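Long-range contacts in putative NADP oxidoreductase BF3122 (Bacteroides fragilis, PDB 3D1L), which probably works as an NADP-dependent oxidoreductase, pairing a Rossmann-type nucleotide-binding domain with a helical C-terminal domain, its substrate being unknown: residues A63-Y68 / E90-E95; L84-V89 / E111-H116. All blocks are in the same frame, centred on the assembly; numbering follows the deposited sequence.

Both contacts belong to the N-terminal Rossmann-type domain and lie on the same side of the chain's centre, their own centres about 10 Å apart. Along the chain their segments alternate: 63-68, then 84-89, 90-95 and 111-116. Helix 78-89 ties them together, since its C-terminal residues 84-89 form one half of contact 2 and the loop that leaves it, on the way to strand 97-100, forms one half of contact 1. The other halves are the loops leading into strands 71-74 and 117-122. Glu94 of contact 1 packs on Pro115 and His116 of contact 2, so three loops entering neighbouring parallel strands of the sheet meet at one end of the domain.

Contact 1. Residues A63-Y68 / E90-E95; sequences AEVNPY and EGKREE
Lys92 packs CD against Pro67 and carries NZ on to Val65, and this is the close-packed part of the contact. Bends at chi2 and chi4 bring CD of Lys92 to 4.0 Å from CA of Pro67 and NZ of Lys92 to 3.4 Å from CG1 of Val65, whose side chain it crosses at about a right angle. On the inner side, Val65 and Lys92 both rest on Tyr72 of strand 71-74. Pro67 also sets CB 3.5 Å from O of Gly91. Toward solvent the join is looser and polar. A water accepts from the backbone N of Arg93 at 2.8 Å and donates to O of Pro67, bridging two backbones that do not bond directly. Beyond it, a bend at chi3 (58°) swings the Arg93 guanidinium back, and NH1 of Arg93 donates to O of Tyr68 at 3.1 Å from above the carbonyl plane. NH2 of Arg93 forms a salt bridge with Glu95, while Asn66 OD1 accepts from N of Tyr68 in an Asx turn. The two strand-entry loops are therefore joined by the Lys92 chain packing against Pro67 and Val65 inside and by one direct and one water-mediated polar link outside, with the Arg93 guanidinium shared between both loops.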
ATOM      1  N   ALA B  63      33.849 -20.690  -9.440  1.00 45.38           N
ATOM      2  CA  ALA B  63      35.080 -21.021 -10.138  1.00 45.27           C
ATOM      3  C   ALA B  63      34.948 -20.757 -11.640  1.00 44.80           C
ATOM      4  O   ALA B  63      35.943 -20.597 -12.337  1.00 44.86           O
ATOM      5  CB  ALA B  63      35.462 -22.472  -9.858  1.00 44.33           C
ATOM      6  N   GLU B  64      33.708 -20.725 -12.127  0.50 44.54           N
ATOM      7  CA  GLU B  64      33.425 -20.449 -13.539  0.50 43.90           C
ATOM      8  C   GLU B  64      33.186 -18.959 -13.823  0.50 43.82           C
ATOM      9  O   GLU B  64      32.930 -18.578 -14.969  0.50 43.94           O
ATOM     10  CB  GLU B  64      32.202 -21.245 -14.004  0.50 44.12           C
ATOM     11  CG  GLU B  64      32.472 -22.656 -14.498  0.50 42.95           C
ATOM     12  CD  GLU B  64      31.188 -23.399 -14.884  0.50 43.14           C
ATOM     13  OE1 GLU B  64      30.105 -22.771 -14.915  0.50 37.66           O
ATOM     14  OE2 GLU B  64      31.269 -24.626 -15.160  0.50 43.76           O
ATOM     15  N   VAL B  65      33.275 -18.128 -12.788  1.00 43.53           N
ATOM     16  CA  VAL B  65      32.975 -16.685 -12.908  1.00 43.35           C
ATOM     17  C   VAL B  65      34.000 -15.968 -13.788  1.00 42.92           C
ATOM     18  O   VAL B  65      35.207 -16.131 -13.587  1.00 43.00           O
ATOM     19  CB  VAL B  65      32.882 -15.987 -11.533  1.00 43.14           C
ATOM     20  CG1 VAL B  65      33.054 -14.455 -11.650  1.00 42.64           C
ATOM     21  CG2 VAL B  65      31.524 -16.288 -10.875  1.00 44.65           C
ATOM     22  N   ASN B  66      33.499 -15.193 -14.754  1.00 42.24           N
ATOM     23  CA  ASN B  66      34.320 -14.458 -15.709  1.00 41.65           C
ATOM     24  C   ASN B  66      35.244 -13.500 -14.967  1.00 41.35           C
ATOM     25  O   ASN B  66      34.776 -12.609 -14.264  1.00 41.36           O
ATOM     26  CB  ASN B  66      33.424 -13.732 -16.710  1.00 41.83           C
ATOM     27  CG  ASN B  66      34.201 -12.917 -17.723  1.00 42.59           C
ATOM     28  OD1 ASN B  66      35.102 -12.152 -17.372  1.00 41.88           O
ATOM     29  ND2 ASN B  66      33.840 -13.065 -18.999  1.00 42.91           N
ATOM     30  N   PRO B  67      36.570 -13.725 -15.076  1.00 40.84           N
ATOM     31  CA  PRO B  67      37.567 -12.932 -14.349  1.00 39.37           C
ATOM     32  C   PRO B  67      38.049 -11.678 -15.088  1.00 38.59           C
ATOM     33  O   PRO B  67      39.010 -11.034 -14.624  1.00 38.34           O
ATOM     34  CB  PRO B  67      38.730 -13.912 -14.211  1.00 39.22           C
ATOM     35  CG  PRO B  67      38.670 -14.693 -15.479  1.00 40.61           C
ATOM     36  CD  PRO B  67      37.199 -14.814 -15.852  1.00 39.88           C
ATOM     37  N   TYR B  68      37.403 -11.325 -16.193  1.00 37.02           N
ATOM     38  CA  TYR B  68      37.954 -10.296 -17.093  1.00 37.57           C
ATOM     39  C   TYR B  68      37.180  -8.965 -17.087  1.00 38.41           C
ATOM     40  O   TYR B  68      37.559  -8.028 -17.786  1.00 38.02           O
ATOM     41  CB  TYR B  68      38.141 -10.835 -18.531  1.00 36.44           C
ATOM     42  CG  TYR B  68      38.884 -12.147 -18.581  1.00 35.17           C
ATOM     43  CD1 TYR B  68      40.233 -12.241 -18.189  1.00 34.22           C
ATOM     44  CD2 TYR B  68      38.245 -13.301 -19.003  1.00 33.88           C
ATOM     45  CE1 TYR B  68      40.907 -13.463 -18.225  1.00 34.38           C
ATOM     46  CE2 TYR B  68      38.903 -14.509 -19.040  1.00 35.24           C
ATOM     47  CZ  TYR B  68      40.230 -14.593 -18.655  1.00 35.41           C
ATOM     48  OH  TYR B  68      40.856 -15.835 -18.708  1.00 35.60           O
ATOM     49  N   GLU B  90      39.557 -13.688  -6.244  0.50 54.62           N
ATOM     50  CA  GLU B  90      40.817 -14.233  -6.804  0.50 53.56           C
ATOM     51  C   GLU B  90      40.888 -14.221  -8.344  0.50 52.84           C
ATOM     52  O   GLU B  90      39.876 -14.441  -9.017  0.50 52.68           O
ATOM     53  CB  GLU B  90      41.085 -15.651  -6.269  0.50 53.66           C
ATOM     54  CG  GLU B  90      41.593 -15.698  -4.830  0.50 53.10           C
ATOM     55  CD  GLU B  90      41.695 -17.111  -4.275  0.50 52.99           C
ATOM     56  OE1 GLU B  90      40.771 -17.928  -4.494  0.50 52.05           O
ATOM     57  OE2 GLU B  90      42.702 -17.401  -3.605  0.50 52.28           O
ATOM     58  N   GLY B  91      42.083 -13.957  -8.881  1.00 52.45           N
ATOM     59  CA  GLY B  91      42.329 -13.947 -10.344  1.00 50.68           C
ATOM     60  C   GLY B  91      41.704 -12.829 -11.188  1.00 49.63           C
ATOM     61  O   GLY B  91      41.579 -12.961 -12.427  1.00 48.49           O
ATOM     62  N   LYS B  92      41.297 -11.734 -10.531  1.00 48.04           N
ATOM     63  CA  LYS B  92      40.677 -10.598 -11.228  1.00 46.62           C
ATOM     64  C   LYS B  92      41.726  -9.585 -11.637  1.00 45.54           C
ATOM     65  O   LYS B  92      42.860  -9.616 -11.160  1.00 45.22           O
ATOM     66  CB  LYS B  92      39.617  -9.893 -10.363  1.00 46.76           C
ATOM     67  CG  LYS B  92      38.656 -10.802  -9.667  1.00 46.73           C
ATOM     68  CD  LYS B  92      37.733 -11.526 -10.615  1.00 47.67           C
ATOM     69  CE  LYS B  92      37.217 -12.765  -9.910  1.00 49.38           C
ATOM     70  NZ  LYS B  92      35.873 -13.097 -10.340  1.00 52.31           N
ATOM     71  N   ARG B  93      41.336  -8.670 -12.514  1.00 44.92           N
ATOM     72  CA  ARG B  93      42.218  -7.577 -12.898  1.00 44.15           C
ATOM     73  C   ARG B  93      42.438  -6.683 -11.683  1.00 44.93           C
ATOM     74  O   ARG B  93      41.528  -6.489 -10.862  1.00 43.56           O
ATOM     75  CB  ARG B  93      41.595  -6.766 -14.043  1.00 43.88           C
ATOM     76  CG  ARG B  93      41.284  -7.585 -15.291  1.00 40.61           C
ATOM     77  CD  ARG B  93      40.175  -6.935 -16.105  1.00 38.70           C
ATOM     78  NE  ARG B  93      40.503  -5.556 -16.515  1.00 37.62           N
ATOM     79  CZ  ARG B  93      39.634  -4.710 -17.062  1.00 37.10           C
ATOM     80  NH1 ARG B  93      38.381  -5.093 -17.301  1.00 37.70           N
ATOM     81  NH2 ARG B  93      40.020  -3.486 -17.413  1.00 38.16           N
ATOM     82  N   GLU B  94      43.646  -6.142 -11.580  1.00 45.70           N
ATOM     83  CA  GLU B  94      43.994  -5.189 -10.540  1.00 47.06           C
ATOM     84  C   GLU B  94      42.993  -4.020 -10.472  1.00 46.39           C
ATOM     85  O   GLU B  94      42.553  -3.635  -9.391  1.00 46.29           O
ATOM     86  CB  GLU B  94      45.395  -4.662 -10.803  1.00 47.81           C
ATOM     87  CG  GLU B  94      46.347  -4.848  -9.648  1.00 52.84           C
ATOM     88  CD  GLU B  94      46.387  -3.666  -8.692  1.00 58.35           C
ATOM     89  OE1 GLU B  94      46.834  -3.876  -7.542  1.00 61.93           O
ATOM     90  OE2 GLU B  94      45.992  -2.530  -9.068  1.00 61.95           O
ATOM     91  N   GLU B  95      42.609  -3.482 -11.626  1.00 46.08           N
ATOM     92  CA  GLU B  95      41.660  -2.344 -11.671  1.00 46.30           C
ATOM     93  C   GLU B  95      40.173  -2.704 -11.558  1.00 45.02           C
ATOM     94  O   GLU B  95      39.337  -1.809 -11.592  1.00 44.72           O
ATOM     95  CB  GLU B  95      41.865  -1.538 -12.956  1.00 46.56           C
ATOM     96  CG  GLU B  95      41.405  -2.295 -14.184  1.00 49.31           C
ATOM     97  CD  GLU B  95      41.669  -1.550 -15.475  1.00 52.94           C
ATOM     98  OE1 GLU B  95      42.569  -1.993 -16.214  1.00 50.68           O
ATOM     99  OE2 GLU B  95      40.968  -0.533 -15.740  1.00 56.24           O
TER
HETATM  100  O   HOH W   1      38.647  -8.611 -13.376  1.00 39.83           O

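Contact 2. Residues L84-V89 / E111-H116; sequences LLQGIV and EGHVPH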
ATOM      1  N   LEU B  84      32.078 -17.027   0.316  1.00 62.96           N
ATOM      2  CA  LEU B  84      32.265 -16.854  -1.118  1.00 62.67           C
ATOM      3  C   LEU B  84      33.161 -15.686  -1.512  1.00 61.60           C
ATOM      4  O   LEU B  84      33.438 -15.487  -2.692  1.00 61.69           O
ATOM      5  CB  LEU B  84      30.894 -16.751  -1.808  1.00 63.16           C
ATOM      6  CG  LEU B  84      29.818 -17.827  -1.526  1.00 64.05           C
ATOM      7  CD1 LEU B  84      28.560 -17.526  -2.340  1.00 64.86           C
ATOM      8  CD2 LEU B  84      30.294 -19.272  -1.769  1.00 64.35           C
ATOM      9  N   LEU B  85      33.633 -14.952  -0.518  1.00 60.35           N
ATOM     10  CA  LEU B  85      34.382 -13.730  -0.729  1.00 59.39           C
ATOM     11  C   LEU B  85      35.629 -13.931  -1.563  1.00 58.77           C
ATOM     12  O   LEU B  85      35.816 -13.204  -2.523  1.00 58.86           O
ATOM     13  CB  LEU B  85      34.740 -13.066   0.604  1.00 59.08           C
ATOM     14  CG  LEU B  85      35.379 -11.675   0.541  1.00 59.81           C
ATOM     15  CD1 LEU B  85      34.641 -10.751  -0.419  1.00 60.66           C
ATOM     16  CD2 LEU B  85      35.461 -11.026   1.921  1.00 59.78           C
ATOM     17  N   GLN B  86      36.465 -14.910  -1.205  1.00 58.50           N
ATOM     18  CA  GLN B  86      37.734 -15.115  -1.898  0.50 58.17           C
ATOM     19  C   GLN B  86      37.554 -15.781  -3.262  1.00 58.45           C
ATOM     20  O   GLN B  86      38.363 -15.563  -4.177  1.00 58.12           O
ATOM     21  CB  GLN B  86      38.728 -15.873  -1.018  0.50 58.13           C
ATOM     22  CG  GLN B  86      39.361 -15.007   0.076  0.50 57.07           C
ATOM     23  CD  GLN B  86      38.383 -14.636   1.185  0.50 55.84           C
ATOM     24  OE1 GLN B  86      37.993 -15.477   1.995  0.50 54.70           O
ATOM     25  NE2 GLN B  86      37.987 -13.370   1.220  0.50 54.79           N
ATOM     26  N   GLY B  87      36.482 -16.570  -3.389  1.00 58.47           N
ATOM     27  CA  GLY B  87      36.056 -17.152  -4.655  1.00 58.69           C
ATOM     28  C   GLY B  87      35.555 -16.056  -5.586  1.00 59.11           C
ATOM     29  O   GLY B  87      35.649 -16.180  -6.813  1.00 59.59           O
ATOM     30  N   ILE B  88      35.040 -14.969  -5.004  1.00 58.72           N
ATOM     31  CA  ILE B  88      34.664 -13.783  -5.784  1.00 58.16           C
ATOM     32  C   ILE B  88      35.891 -12.978  -6.222  1.00 58.10           C
ATOM     33  O   ILE B  88      35.931 -12.476  -7.354  1.00 58.03           O
ATOM     34  CB  ILE B  88      33.694 -12.843  -5.020  1.00 58.14           C
ATOM     35  CG1 ILE B  88      32.328 -13.528  -4.779  1.00 57.08           C
ATOM     36  CG2 ILE B  88      33.566 -11.464  -5.763  1.00 57.60           C
ATOM     37  CD1 ILE B  88      31.603 -13.069  -3.508  1.00 53.14           C
ATOM     38  N   VAL B  89      36.883 -12.849  -5.333  1.00 57.28           N
ATOM     39  CA  VAL B  89      37.986 -11.906  -5.582  1.00 56.20           C
ATOM     40  C   VAL B  89      39.266 -12.387  -6.285  1.00 55.24           C
ATOM     41  O   VAL B  89      39.963 -11.557  -6.870  1.00 55.84           O
ATOM     42  CB  VAL B  89      38.356 -11.069  -4.305  1.00 56.71           C
ATOM     43  CG1 VAL B  89      37.092 -10.472  -3.676  1.00 55.37           C
ATOM     44  CG2 VAL B  89      39.174 -11.890  -3.283  1.00 55.39           C
ATOM     45  N   GLU B 111      38.008  -4.295   2.391  1.00 49.59           N
ATOM     46  CA  GLU B 111      39.337  -3.726   2.582  1.00 50.52           C
ATOM     47  C   GLU B 111      40.366  -4.782   2.982  1.00 49.94           C
ATOM     48  O   GLU B 111      40.108  -5.629   3.845  1.00 49.99           O
ATOM     49  CB  GLU B 111      39.316  -2.522   3.533  1.00 50.90           C
ATOM     50  CG  GLU B 111      39.594  -2.790   5.009  1.00 52.68           C
ATOM     51  CD  GLU B 111      39.889  -1.507   5.773  1.00 52.75           C
ATOM     52  OE1 GLU B 111      40.933  -0.890   5.485  1.00 55.86           O
ATOM     53  OE2 GLU B 111      39.088  -1.114   6.658  1.00 55.45           O
ATOM     54  N   GLY B 112      41.521  -4.740   2.323  1.00 49.40           N
ATOM     55  CA  GLY B 112      42.529  -5.780   2.495  1.00 48.52           C
ATOM     56  C   GLY B 112      42.339  -6.929   1.515  1.00 48.12           C
ATOM     57  O   GLY B 112      43.280  -7.682   1.254  1.00 48.12           O
ATOM     58  N   HIS B 113      41.129  -7.067   0.962  1.00 47.32           N
ATOM     59  CA  HIS B 113      40.832  -8.148   0.008  1.00 46.51           C
ATOM     60  C   HIS B 113      41.054  -7.765  -1.450  1.00 45.57           C
ATOM     61  O   HIS B 113      41.523  -8.588  -2.240  1.00 46.01           O
ATOM     62  CB  HIS B 113      39.415  -8.689   0.226  1.00 46.84           C
ATOM     63  CG  HIS B 113      39.224  -9.340   1.561  1.00 47.76           C
ATOM     64  ND1 HIS B 113      38.395  -8.822   2.534  1.00 49.70           N
ATOM     65  CD2 HIS B 113      39.770 -10.459   2.092  1.00 47.97           C
ATOM     66  CE1 HIS B 113      38.440  -9.591   3.609  1.00 49.18           C
ATOM     67  NE2 HIS B 113      39.264 -10.596   3.362  1.00 48.83           N
ATOM     68  N   VAL B 114      40.702  -6.533  -1.813  1.00 44.05           N
ATOM     69  CA  VAL B 114      40.898  -6.028  -3.179  1.00 42.90           C
ATOM     70  C   VAL B 114      41.334  -4.574  -3.192  1.00 42.23           C
ATOM     71  O   VAL B 114      41.004  -3.811  -2.286  1.00 42.36           O
ATOM     72  CB  VAL B 114      39.619  -6.151  -4.073  1.00 43.83           C
ATOM     73  CG1 VAL B 114      39.451  -7.582  -4.588  1.00 42.39           C
ATOM     74  CG2 VAL B 114      38.384  -5.659  -3.350  1.00 41.44           C
ATOM     75  N   PRO B 115      42.120  -4.191  -4.199  1.00 41.97           N
ATOM     76  CA  PRO B 115      42.528  -2.791  -4.265  1.00 41.49           C
ATOM     77  C   PRO B 115      41.421  -1.771  -4.590  1.00 41.10           C
ATOM     78  O   PRO B 115      41.560  -0.632  -4.197  1.00 40.54           O
ATOM     79  CB  PRO B 115      43.616  -2.781  -5.345  1.00 41.35           C
ATOM     80  CG  PRO B 115      43.395  -4.039  -6.134  1.00 41.71           C
ATOM     81  CD  PRO B 115      42.773  -5.030  -5.231  1.00 41.97           C
ATOM     82  N   HIS B 116      40.375  -2.158  -5.326  1.00 40.22           N
ATOM     83  CA  HIS B 116      39.318  -1.224  -5.698  1.00 40.09           C
ATOM     84  C   HIS B 116      37.966  -1.845  -5.319  1.00 41.21           C
ATOM     85  O   HIS B 116      37.653  -3.005  -5.676  1.00 40.06           O
ATOM     86  CB  HIS B 116      39.389  -0.839  -7.182  1.00 39.82           C
ATOM     87  CG  HIS B 116      40.741  -0.363  -7.616  1.00 38.80           C
ATOM     88  ND1 HIS B 116      41.106   0.967  -7.588  1.00 39.06           N
ATOM     89  CD2 HIS B 116      41.840  -1.046  -8.030  1.00 38.08           C
ATOM     90  CE1 HIS B 116      42.361   1.084  -7.990  1.00 38.49           C
ATOM     91  NE2 HIS B 116      42.824  -0.120  -8.275  1.00 36.36           N
TER
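Leu85 reaches out from the last turns of helix 78-89 to cover one face of the His113 imidazole. Its CB leaves the helix toward the 111-116 loop, and CG, anti to the backbone N (chi1 -173°), carries the branch outward. Of the two methyls it is CD2 that meets the ring, 3.8 Å from the centroid of His113 and 18° off the ring normal: a CH-pi contact over the face. The methyl is offset toward the rim, with CE1 and ND1 of His113 each 3.7 Å from CD2 of Leu85. Leu85 also packs on Trp110, just before 111-116 in the same loop. ND1 of His113 is hydrogen-bonded to the backbone O of Val109, which helps fix the ring's rotation.

Next along the helix, in one of its two conformers, Gln86 folds at chi2 and brings NE2 obliquely to within 3.5 Å of CD2 of His113, the amide and ring planes 23° apart. This is a doubtful contact, and no hydrogen bond joins the pair.

One turn beyond Leu85, Val89 faces Val114. CB of Val89 lies 3.7 Å from CG1 of Val114, and CG1 of Val89 is almost as near that same methyl. Val114 also touches Met98 of strand 97-100, so this apolar patch continues down onto the sheet, where His116 shares backbone hydrogen bonds with Met98. With no hydrogen bond between the segments, the helix end is held to the loop before strand 117-122 by dispersion and CH-pi packing, on a histidine steadied from its own loop.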